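PDB 3RQB: acyl-CoA thioesterase from Alicyclobacillus acidocaldarius subsp. acidocaldarius, which is of unknown function in detail but, as a double-hotdog protein of the acyl-CoA thioesterase family, probably hydrolyses acyl-CoA thioesters. Local coordinates for residues 73-83 with 95-105; 127-137 with 168-176. All coordinates share one frame; numbering follows the deposited sequence.

Contact 1: residues 73-83 with 95-105; sequences AKVAPFVIEAV and TLTMMQDGEVV
Q100 spends its carboxamide on the backbone of the loop leading into strand 77-87 and of the strand's first residue, a side chain doing what main-chain pairing does further along. Its NE2 donates to K74 O over 2.9 Å with an N-H...O angle of 170°, the acceptor lying in the amide plane while the donor stands above the carbonyl plane of K74. A more bent bond runs from the same nitrogen to P77 O, a weak one to A76 O, and K74 N returns a weak bond to OE1. With CG anti to the carbonyl carbon (chi1 -88°) and the chain extended beyond it, Q100 spans the gap to this loop.

Beyond P77 the segments form an antiparallel hairpin of the N-terminal hotdog domain. V79 and M99 are a hydrogen-bonded pair (V79 N to M99 O 2.7 Å, M99 N to V79 O 2.6 Å), and V83 with T95 is another. On the face toward helix 41-53, selenomethionine M98 puts its SE over one face of the F78 ring, 4.3 Å from the centroid and displaced toward the rim, a Met-aromatic contact; its CE continues to I80 CD1 at 3.9 Å. V79 CG1 meets the CE of selenomethionine M99 on the other face.

The chemistry thus divides: apolar side chains pack beneath the helix, while one buried amide, held mainly through its nitrogen and weakly through its oxygen, ties down the loop that precedes the strand.

Contact 2: residues 127-137 with 168-176; sequences PDVPPPADVPR and TYQWMRDDP
W171 NE1 donates to P130 O, and around this bond a proline-rich loop, 127-137, lies along strand 168-174 of the C-terminal hotdog domain without pairing backbone to backbone. The bond measures 3.0 Å with an N-H...O angle of 139°; the acceptor lies near the indole plane, whereas the donor is tilted from the carbonyl plane of P130. W171 CG sits anti to the carbonyl carbon (chi1 -69°), which carries the indole out to the loop. There P132 CG lies over one face, 4.0 Å from the centroid of the five-membered ring, a CH-pi contact, while V135 CG2 reaches the ring edge near CD1. V129 CG2, in the position between backbone N and carbonyl carbon, meets CZ2 at 3.5 Å. Replacing W171 by an alanine is likely to leave P130 O without its indole donor and to open a gap against P132 and V129.

Y169, two residues earlier along the strand, offers a ring face to P127 CG, offset toward the rim at 4.2 Å from the centroid. L231 and V233 of the neighbouring strand 230-240 also pack here, L231 against P127 and W171, V233 against P127 and Y169.

At the other end, R137 and R173 share D175. R173 NH1 bonds OD1 at 3.0 Å from the anti side and also reaches D174 O. R137, extended from CG to NE, has its NH2 bonded to Y150 O; the same nitrogen makes a weak hydrogen bond to D175 OD2 at 3.3 Å, part of a salt bridge, with guanidinium and carboxylate planes 81° apart.

From the N terminus the chain first meets contact 1, whose segments close a short hairpin loop between strands 77-87 and 91-100; segment 95-105 then turns into strand 103-113. Contact 2 opens only after that loop has closed. Its first segment follows strand 121-122, and the 30 residues up to its second segment form a longer loop that includes strand 150-156. The two loops are therefore in series, neither enclosing nor crossing the other. The centres of the two contacts lie about 35 Å apart, on opposite sides of the chain's centre, and the nearest atoms of the contacts about 17 Å apart. Contact 1 joins strands within the N-terminal hotdog unit; contact 2 fastens a loop to a strand of the C-terminal one.

Contact 1: residues 73-83 with 95-105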
loop_
_atom_site.group_PDB
_atom_site.type_symbol
_atom_site.label_atom_id
_atom_site.label_comp_id
_atom_site.label_asym_id
_atom_site.label_seq_id
_atom_site.Cartn_x
_atom_site.Cartn_y
_atom_site.Cartn_z
ATOM N N ALA B 73 0.616 12.546 16.293
ATOM C CA ALA B 73 1.323 13.809 16.332
ATOM C C ALA B 73 0.638 14.768 17.309
ATOM O O ALA B 73 -0.594 14.849 17.349
ATOM C CB ALA B 73 1.407 14.404 14.940
ATOM N N LYS B 74 1.445 15.460 18.115
ATOM C CA LYS B 74 0.968 16.510 19.015
ATOM C C LYS B 74 0.513 17.674 18.154
ATOM O O LYS B 74 0.887 17.732 16.973
ATOM C CB LYS B 74 2.077 16.964 19.968
ATOM C CG LYS B 74 2.537 15.907 20.979
ATOM C CD LYS B 74 3.694 15.050 20.456
ATOM C CE LYS B 74 4.471 14.408 21.609
ATOM N NZ LYS B 74 3.731 14.487 22.914
ATOM N N VAL B 75 -0.274 18.612 18.689
ATOM C CA VAL B 75 -0.584 19.722 17.805
ATOM C C VAL B 75 0.448 20.738 18.225
ATOM O O VAL B 75 0.313 21.511 19.183
ATOM C CB VAL B 75 -1.992 20.274 18.098
ATOM C CG1 VAL B 75 -2.372 21.308 17.061
ATOM C CG2 VAL B 75 -3.017 19.135 18.136
ATOM N N ALA B 76 1.488 20.718 17.415
ATOM C CA ALA B 76 2.733 21.373 17.712
ATOM C C ALA B 76 3.374 21.693 16.395
ATOM O O ALA B 76 3.026 21.099 15.377
ATOM C CB ALA B 76 3.637 20.472 18.552
ATOM N N PRO B 77 4.305 22.637 16.398
ATOM C CA PRO B 77 5.229 22.591 15.270
ATOM C C PRO B 77 5.872 21.205 15.193
ATOM O O PRO B 77 5.998 20.489 16.201
ATOM C CB PRO B 77 6.287 23.627 15.643
ATOM C CG PRO B 77 5.616 24.536 16.616
ATOM C CD PRO B 77 4.645 23.683 17.373
ATOM N N PHE B 78 6.246 20.840 13.971
ATOM C CA PHE B 78 6.946 19.607 13.661
ATOM C C PHE B 78 7.976 19.932 12.608
ATOM O O PHE B 78 8.006 21.044 12.070
ATOM C CB PHE B 78 6.007 18.565 13.090
ATOM C CG PHE B 78 5.317 19.019 11.858
ATOM C CD1 PHE B 78 5.913 18.875 10.629
ATOM C CD2 PHE B 78 4.073 19.619 11.932
ATOM C CE1 PHE B 78 5.269 19.303 9.493
ATOM C CE2 PHE B 78 3.425 20.058 10.795
ATOM C CZ PHE B 78 4.019 19.896 9.580
ATOM N N VAL B 79 8.836 18.959 12.340
ATOM C CA VAL B 79 9.871 19.102 11.337
ATOM C C VAL B 79 9.863 17.893 10.408
ATOM O O VAL B 79 9.696 16.761 10.859
ATOM C CB VAL B 79 11.234 19.240 12.017
ATOM C CG1 VAL B 79 12.217 18.209 11.487
ATOM C CG2 VAL B 79 11.757 20.639 11.832
ATOM N N ILE B 80 10.033 18.127 9.109
ATOM C CA ILE B 80 10.085 17.024 8.162
ATOM C C ILE B 80 11.381 17.020 7.401
ATOM O O ILE B 80 11.787 18.031 6.852
ATOM C CB ILE B 80 8.965 17.100 7.131
ATOM C CG1 ILE B 80 7.613 17.241 7.833
ATOM C CG2 ILE B 80 8.989 15.852 6.237
ATOM C CD1 ILE B 80 6.428 17.381 6.888
ATOM N N GLU B 81 12.020 15.866 7.335
ATOM C CA GLU B 81 13.241 15.742 6.566
ATOM C C GLU B 81 12.979 14.874 5.347
ATOM O O GLU B 81 12.828 13.659 5.466
ATOM C CB GLU B 81 14.286 15.085 7.444
ATOM C CG GLU B 81 15.651 14.990 6.845
ATOM C CD GLU B 81 16.640 14.440 7.840
ATOM O OE1 GLU B 81 17.044 15.196 8.755
ATOM O OE2 GLU B 81 16.988 13.243 7.717
ATOM N N ALA B 82 12.954 15.487 4.167
ATOM C CA ALA B 82 12.608 14.749 2.947
ATOM C C ALA B 82 13.801 14.526 1.991
ATOM O O ALA B 82 14.282 15.475 1.372
ATOM C CB ALA B 82 11.455 15.445 2.222
ATOM N N VAL B 83 14.254 13.273 1.856
ATOM C CA VAL B 83 15.398 12.941 0.988
ATOM C C VAL B 83 14.997 12.426 -0.393
ATOM O O VAL B 83 14.221 11.472 -0.508
ATOM C CB VAL B 83 16.342 11.873 1.616
ATOM C CG1 VAL B 83 17.532 11.613 0.697
ATOM C CG2 VAL B 83 16.815 12.301 2.992
ATOM N N THR B 95 12.329 9.629 0.644
ATOM C CA THR B 95 12.176 9.078 1.994
ATOM C C THR B 95 11.926 10.221 2.973
ATOM O O THR B 95 12.717 11.157 3.057
ATOM C CB THR B 95 13.426 8.286 2.437
ATOM O OG1 THR B 95 13.405 6.977 1.848
ATOM C CG2 THR B 95 13.467 8.157 3.957
ATOM N N LEU B 96 10.828 10.163 3.712
ATOM C CA LEU B 96 10.495 11.287 4.578
ATOM C C LEU B 96 10.231 10.908 6.019
ATOM O O LEU B 96 9.785 9.797 6.339
ATOM C CB LEU B 96 9.304 12.071 4.036
ATOM C CG LEU B 96 9.301 12.332 2.535
ATOM C CD1 LEU B 96 8.617 11.181 1.816
ATOM C CD2 LEU B 96 8.598 13.632 2.240
ATOM N N THR B 97 10.526 11.870 6.885
ATOM C CA THR B 97 10.436 11.696 8.319
ATOM C C THR B 97 9.939 12.978 8.971
ATOM O O THR B 97 10.456 14.063 8.693
ATOM C CB THR B 97 11.818 11.340 8.879
ATOM O OG1 THR B 97 12.385 10.273 8.100
ATOM C CG2 THR B 97 11.713 10.922 10.335
HETATM N N MSE B 98 8.949 12.851 9.849
HETATM C CA MSE B 98 8.410 13.997 10.576
HETATM C C MSE B 98 8.704 13.876 12.067
HETATM O O MSE B 98 8.327 12.893 12.698
HETATM C CB MSE B 98 6.901 14.130 10.352
HETATM C CG MSE B 98 6.252 15.211 11.215
HETATM SE SE MSE B 98 4.303 15.174 11.173
HETATM C CE MSE B 98 4.019 15.379 9.225
HETATM N N MSE B 99 9.368 14.884 12.624
HETATM C CA MSE B 99 9.725 14.885 14.041
HETATM C C MSE B 99 9.123 16.050 14.807
HETATM O O MSE B 99 9.030 17.156 14.292
HETATM C CB MSE B 99 11.244 14.912 14.201
HETATM C CG MSE B 99 11.903 13.584 13.897
HETATM SE SE MSE B 99 13.723 13.779 13.246
HETATM C CE MSE B 99 13.359 14.770 11.584
ATOM N N GLN B 100 8.713 15.776 16.041
ATOM C CA GLN B 100 8.345 16.807 17.011
ATOM C C GLN B 100 9.087 16.527 18.302
ATOM O O GLN B 100 9.088 15.389 18.781
ATOM C CB GLN B 100 6.857 16.757 17.311
ATOM C CG GLN B 100 6.015 17.571 16.394
ATOM C CD GLN B 100 4.556 17.267 16.586
ATOM O OE1 GLN B 100 4.195 16.155 16.981
ATOM N NE2 GLN B 100 3.702 18.255 16.322
ATOM N N ASP B 101 9.709 17.552 18.879
ATOM C CA ASP B 101 10.428 17.369 20.136
ATOM C C ASP B 101 11.474 16.257 20.014
ATOM O O ASP B 101 11.625 15.440 20.925
ATOM C CB ASP B 101 9.460 17.019 21.274
ATOM C CG ASP B 101 8.289 17.979 21.368
ATOM O OD1 ASP B 101 8.495 19.116 21.846
ATOM O OD2 ASP B 101 7.160 17.588 20.979
ATOM N N GLY B 102 12.175 16.212 18.884
ATOM C CA GLY B 102 13.265 15.267 18.692
ATOM C C GLY B 102 12.889 13.812 18.441
ATOM O O GLY B 102 13.750 12.982 18.168
ATOM N N GLU B 103 11.607 13.484 18.513
ATOM C CA GLU B 103 11.199 12.099 18.316
ATOM C C GLU B 103 10.476 11.910 16.981
ATOM O O GLU B 103 9.827 12.834 16.476
ATOM C CB GLU B 103 10.342 11.612 19.490
ATOM C CG GLU B 103 11.152 11.224 20.727
ATOM C CD GLU B 103 10.279 10.830 21.912
ATOM O OE1 GLU B 103 9.600 11.719 22.474
ATOM O OE2 GLU B 103 10.278 9.630 22.282
ATOM N N VAL B 104 10.613 10.722 16.394
ATOM C CA VAL B 104 9.941 10.452 15.135
ATOM C C VAL B 104 8.461 10.176 15.313
ATOM O O VAL B 104 8.053 9.232 15.987
ATOM C CB VAL B 104 10.527 9.265 14.386
ATOM C CG1 VAL B 104 9.773 9.097 13.081
ATOM C CG2 VAL B 104 11.998 9.474 14.127
ATOM N N VAL B 105 7.676 10.993 14.633
ATOM C CA VAL B 105 6.228 10.976 14.676
ATOM C C VAL B 105 5.649 10.171 13.511
ATOM O O VAL B 105 4.845 9.254 13.714
ATOM C CB VAL B 105 5.660 12.395 14.710
ATOM C CG1 VAL B 105 4.289 12.432 14.057
ATOM C CG2 VAL B 105 5.589 12.880 16.142
#

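Contact 2: residues 127-137 with 168-176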
loop_
_atom_site.group_PDB
_atom_site.type_symbol
_atom_site.label_atom_id
_atom_site.label_comp_id
_atom_site.label_asym_id
_atom_site.label_seq_id
_atom_site.Cartn_x
_atom_site.Cartn_y
_atom_site.Cartn_z
ATOM N N PRO B 127 -19.546 1.855 -9.747
ATOM C CA PRO B 127 -20.909 1.530 -9.321
ATOM C C PRO B 127 -21.913 2.491 -9.929
ATOM O O PRO B 127 -21.555 3.616 -10.292
ATOM C CB PRO B 127 -20.860 1.709 -7.796
ATOM C CG PRO B 127 -19.566 2.371 -7.502
ATOM C CD PRO B 127 -18.637 1.992 -8.601
ATOM N N ASP B 128 -23.154 2.040 -10.062
ATOM C CA ASP B 128 -24.198 2.920 -10.541
ATOM C C ASP B 128 -24.777 3.663 -9.353
ATOM O O ASP B 128 -25.229 3.044 -8.392
ATOM C CB ASP B 128 -25.296 2.146 -11.258
ATOM C CG ASP B 128 -26.291 3.065 -11.936
ATOM O OD1 ASP B 128 -25.850 3.998 -12.648
ATOM O OD2 ASP B 128 -27.511 2.875 -11.742
ATOM N N VAL B 129 -24.763 4.992 -9.424
ATOM C CA VAL B 129 -25.166 5.828 -8.293
ATOM C C VAL B 129 -25.922 7.081 -8.730
ATOM O O VAL B 129 -25.775 7.539 -9.868
ATOM C CB VAL B 129 -23.938 6.291 -7.481
ATOM C CG1 VAL B 129 -23.059 5.106 -7.127
ATOM C CG2 VAL B 129 -23.140 7.327 -8.269
ATOM N N PRO B 130 -26.737 7.641 -7.824
ATOM C CA PRO B 130 -27.394 8.919 -8.116
ATOM C C PRO B 130 -26.380 10.059 -8.149
ATOM O O PRO B 130 -25.268 9.895 -7.654
ATOM C CB PRO B 130 -28.376 9.088 -6.942
ATOM C CG PRO B 130 -27.791 8.263 -5.845
ATOM C CD PRO B 130 -27.135 7.094 -6.516
ATOM N N PRO B 131 -26.755 11.199 -8.747
ATOM C CA PRO B 131 -25.879 12.373 -8.799
ATOM C C PRO B 131 -25.826 13.076 -7.445
ATOM O O PRO B 131 -26.726 12.888 -6.619
ATOM C CB PRO B 131 -26.567 13.283 -9.827
ATOM C CG PRO B 131 -27.663 12.447 -10.453
ATOM C CD PRO B 131 -28.033 11.431 -9.440
ATOM N N PRO B 132 -24.787 13.897 -7.225
ATOM C CA PRO B 132 -24.637 14.682 -5.992
ATOM C C PRO B 132 -25.896 15.494 -5.755
ATOM O O PRO B 132 -26.214 15.857 -4.626
ATOM C CB PRO B 132 -23.473 15.623 -6.317
ATOM C CG PRO B 132 -22.689 14.897 -7.348
ATOM C CD PRO B 132 -23.689 14.141 -8.175
ATOM N N ALA B 133 -26.605 15.768 -6.844
ATOM C CA ALA B 133 -27.885 16.451 -6.791
ATOM C C ALA B 133 -28.853 15.720 -5.866
ATOM O O ALA B 133 -29.390 16.298 -4.916
ATOM C CB ALA B 133 -28.476 16.538 -8.193
ATOM N N ASP B 134 -29.064 14.440 -6.152
ATOM C CA ASP B 134 -30.076 13.659 -5.456
ATOM C C ASP B 134 -29.663 13.257 -4.051
ATOM O O ASP B 134 -30.510 13.099 -3.176
ATOM C CB ASP B 134 -30.437 12.434 -6.280
ATOM C CG ASP B 134 -30.873 12.798 -7.676
ATOM O OD1 ASP B 134 -31.279 13.966 -7.876
ATOM O OD2 ASP B 134 -30.808 11.925 -8.567
ATOM N N VAL B 135 -28.361 13.097 -3.839
ATOM C CA VAL B 135 -27.852 12.726 -2.526
ATOM C C VAL B 135 -27.677 13.957 -1.656
ATOM O O VAL B 135 -27.040 14.927 -2.064
ATOM C CB VAL B 135 -26.505 11.989 -2.625
ATOM C CG1 VAL B 135 -26.058 11.512 -1.250
ATOM C CG2 VAL B 135 -26.617 10.818 -3.593
ATOM N N PRO B 136 -28.262 13.923 -0.453
ATOM C CA PRO B 136 -28.154 14.982 0.557
ATOM C C PRO B 136 -26.803 14.953 1.256
ATOM O O PRO B 136 -26.236 13.879 1.475
ATOM C CB PRO B 136 -29.235 14.599 1.560
ATOM C CG PRO B 136 -29.248 13.108 1.505
ATOM C CD PRO B 136 -28.967 12.739 0.063
ATOM N N ARG B 137 -26.296 16.121 1.624
ATOM C CA ARG B 137 -25.066 16.167 2.392
ATOM C C ARG B 137 -25.284 15.467 3.728
ATOM O O ARG B 137 -26.349 15.568 4.350
ATOM C CB ARG B 137 -24.605 17.605 2.613
ATOM C CG ARG B 137 -23.361 17.715 3.478
ATOM C CD ARG B 137 -22.975 19.158 3.760
ATOM N NE ARG B 137 -21.539 19.295 4.007
ATOM C CZ ARG B 137 -20.952 20.406 4.449
ATOM N NH1 ARG B 137 -21.680 21.486 4.707
ATOM N NH2 ARG B 137 -19.637 20.438 4.643
ATOM N N THR B 168 -18.697 1.215 1.479
ATOM C CA THR B 168 -19.217 2.581 1.485
ATOM C C THR B 168 -19.105 3.250 0.117
ATOM O O THR B 168 -18.094 3.100 -0.577
ATOM C CB THR B 168 -18.459 3.468 2.502
ATOM O OG1 THR B 168 -18.820 3.086 3.834
ATOM C CG2 THR B 168 -18.795 4.946 2.304
ATOM N N TYR B 169 -20.157 3.973 -0.268
ATOM C CA TYR B 169 -20.096 4.906 -1.399
ATOM C C TYR B 169 -20.361 6.318 -0.888
ATOM O O TYR B 169 -21.268 6.523 -0.082
ATOM C CB TYR B 169 -21.152 4.595 -2.461
ATOM C CG TYR B 169 -21.111 3.209 -3.075
ATOM C CD1 TYR B 169 -19.986 2.397 -2.972
ATOM C CD2 TYR B 169 -22.213 2.717 -3.772
ATOM C CE1 TYR B 169 -19.971 1.121 -3.547
ATOM C CE2 TYR B 169 -22.209 1.456 -4.346
ATOM C CZ TYR B 169 -21.093 0.655 -4.234
ATOM O OH TYR B 169 -21.105 -0.603 -4.813
ATOM N N GLN B 170 -19.582 7.291 -1.347
ATOM C CA GLN B 170 -19.879 8.676 -1.014
ATOM C C GLN B 170 -19.429 9.683 -2.067
ATOM O O GLN B 170 -18.412 9.504 -2.744
ATOM C CB GLN B 170 -19.270 9.041 0.339
ATOM C CG GLN B 170 -17.754 9.123 0.342
ATOM C CD GLN B 170 -17.175 9.000 1.748
ATOM O OE1 GLN B 170 -17.769 8.356 2.621
ATOM N NE2 GLN B 170 -16.009 9.617 1.971
ATOM N N TRP B 171 -20.206 10.749 -2.195
ATOM C CA TRP B 171 -19.751 11.913 -2.921
ATOM C C TRP B 171 -19.000 12.753 -1.918
ATOM O O TRP B 171 -19.443 12.927 -0.778
ATOM C CB TRP B 171 -20.926 12.706 -3.480
ATOM C CG TRP B 171 -21.660 11.999 -4.573
ATOM C CD1 TRP B 171 -22.928 11.489 -4.519
ATOM C CD2 TRP B 171 -21.167 11.717 -5.889
ATOM N NE1 TRP B 171 -23.255 10.910 -5.719
ATOM C CE2 TRP B 171 -22.195 11.036 -6.579
ATOM C CE3 TRP B 171 -19.957 11.974 -6.551
ATOM C CZ2 TRP B 171 -22.049 10.606 -7.904
ATOM C CZ3 TRP B 171 -19.812 11.548 -7.867
ATOM C CH2 TRP B 171 -20.854 10.870 -8.526
HETATM N N MSE B 172 -17.851 13.261 -2.335
HETATM C CA MSE B 172 -17.026 14.061 -1.451
HETATM C C MSE B 172 -16.210 15.079 -2.236
HETATM O O MSE B 172 -15.787 14.831 -3.375
HETATM C CB MSE B 172 -16.084 13.151 -0.666
HETATM C CG MSE B 172 -15.063 12.482 -1.563
HETATM SE SE MSE B 172 -14.380 10.802 -0.894
HETATM C CE MSE B 172 -13.398 10.250 -2.480
ATOM N N ARG B 173 -15.988 16.224 -1.603
ATOM C CA ARG B 173 -15.113 17.255 -2.122
ATOM C C ARG B 173 -14.583 18.037 -0.939
ATOM O O ARG B 173 -15.079 17.899 0.178
ATOM C CB ARG B 173 -15.853 18.180 -3.086
ATOM C CG ARG B 173 -16.921 19.032 -2.434
ATOM C CD ARG B 173 -17.349 20.154 -3.369
ATOM N NE ARG B 173 -18.578 20.819 -2.934
ATOM C CZ ARG B 173 -18.654 21.642 -1.890
ATOM N NH1 ARG B 173 -17.571 21.883 -1.162
ATOM N NH2 ARG B 173 -19.809 22.219 -1.569
ATOM N N ASP B 174 -13.539 18.820 -1.169
ATOM C CA ASP B 174 -13.113 19.796 -0.179
ATOM C C ASP B 174 -14.275 20.727 0.084
ATOM O O ASP B 174 -15.021 21.073 -0.829
ATOM C CB ASP B 174 -11.946 20.631 -0.700
ATOM C CG ASP B 174 -10.745 19.785 -1.088
ATOM O OD1 ASP B 174 -10.428 19.707 -2.303
ATOM O OD2 ASP B 174 -10.121 19.202 -0.173
ATOM N N ASP B 175 -14.438 21.119 1.338
ATOM C CA ASP B 175 -15.287 22.251 1.646
ATOM C C ASP B 175 -14.450 23.204 2.490
ATOM O O ASP B 175 -13.654 22.762 3.320
ATOM C CB ASP B 175 -16.540 21.802 2.413
ATOM C CG ASP B 175 -17.623 22.888 2.471
ATOM O OD1 ASP B 175 -17.955 23.469 1.406
ATOM O OD2 ASP B 175 -18.140 23.159 3.583
ATOM N N PRO B 176 -14.583 24.516 2.250
ATOM C CA PRO B 176 -15.239 25.074 1.069
ATOM C C PRO B 176 -14.476 24.651 -0.168
ATOM O O PRO B 176 -13.305 24.268 -0.065
ATOM C CB PRO B 176 -15.092 26.586 1.268
ATOM C CG PRO B 176 -13.984 26.740 2.222
ATOM C CD PRO B 176 -14.102 25.574 3.145
#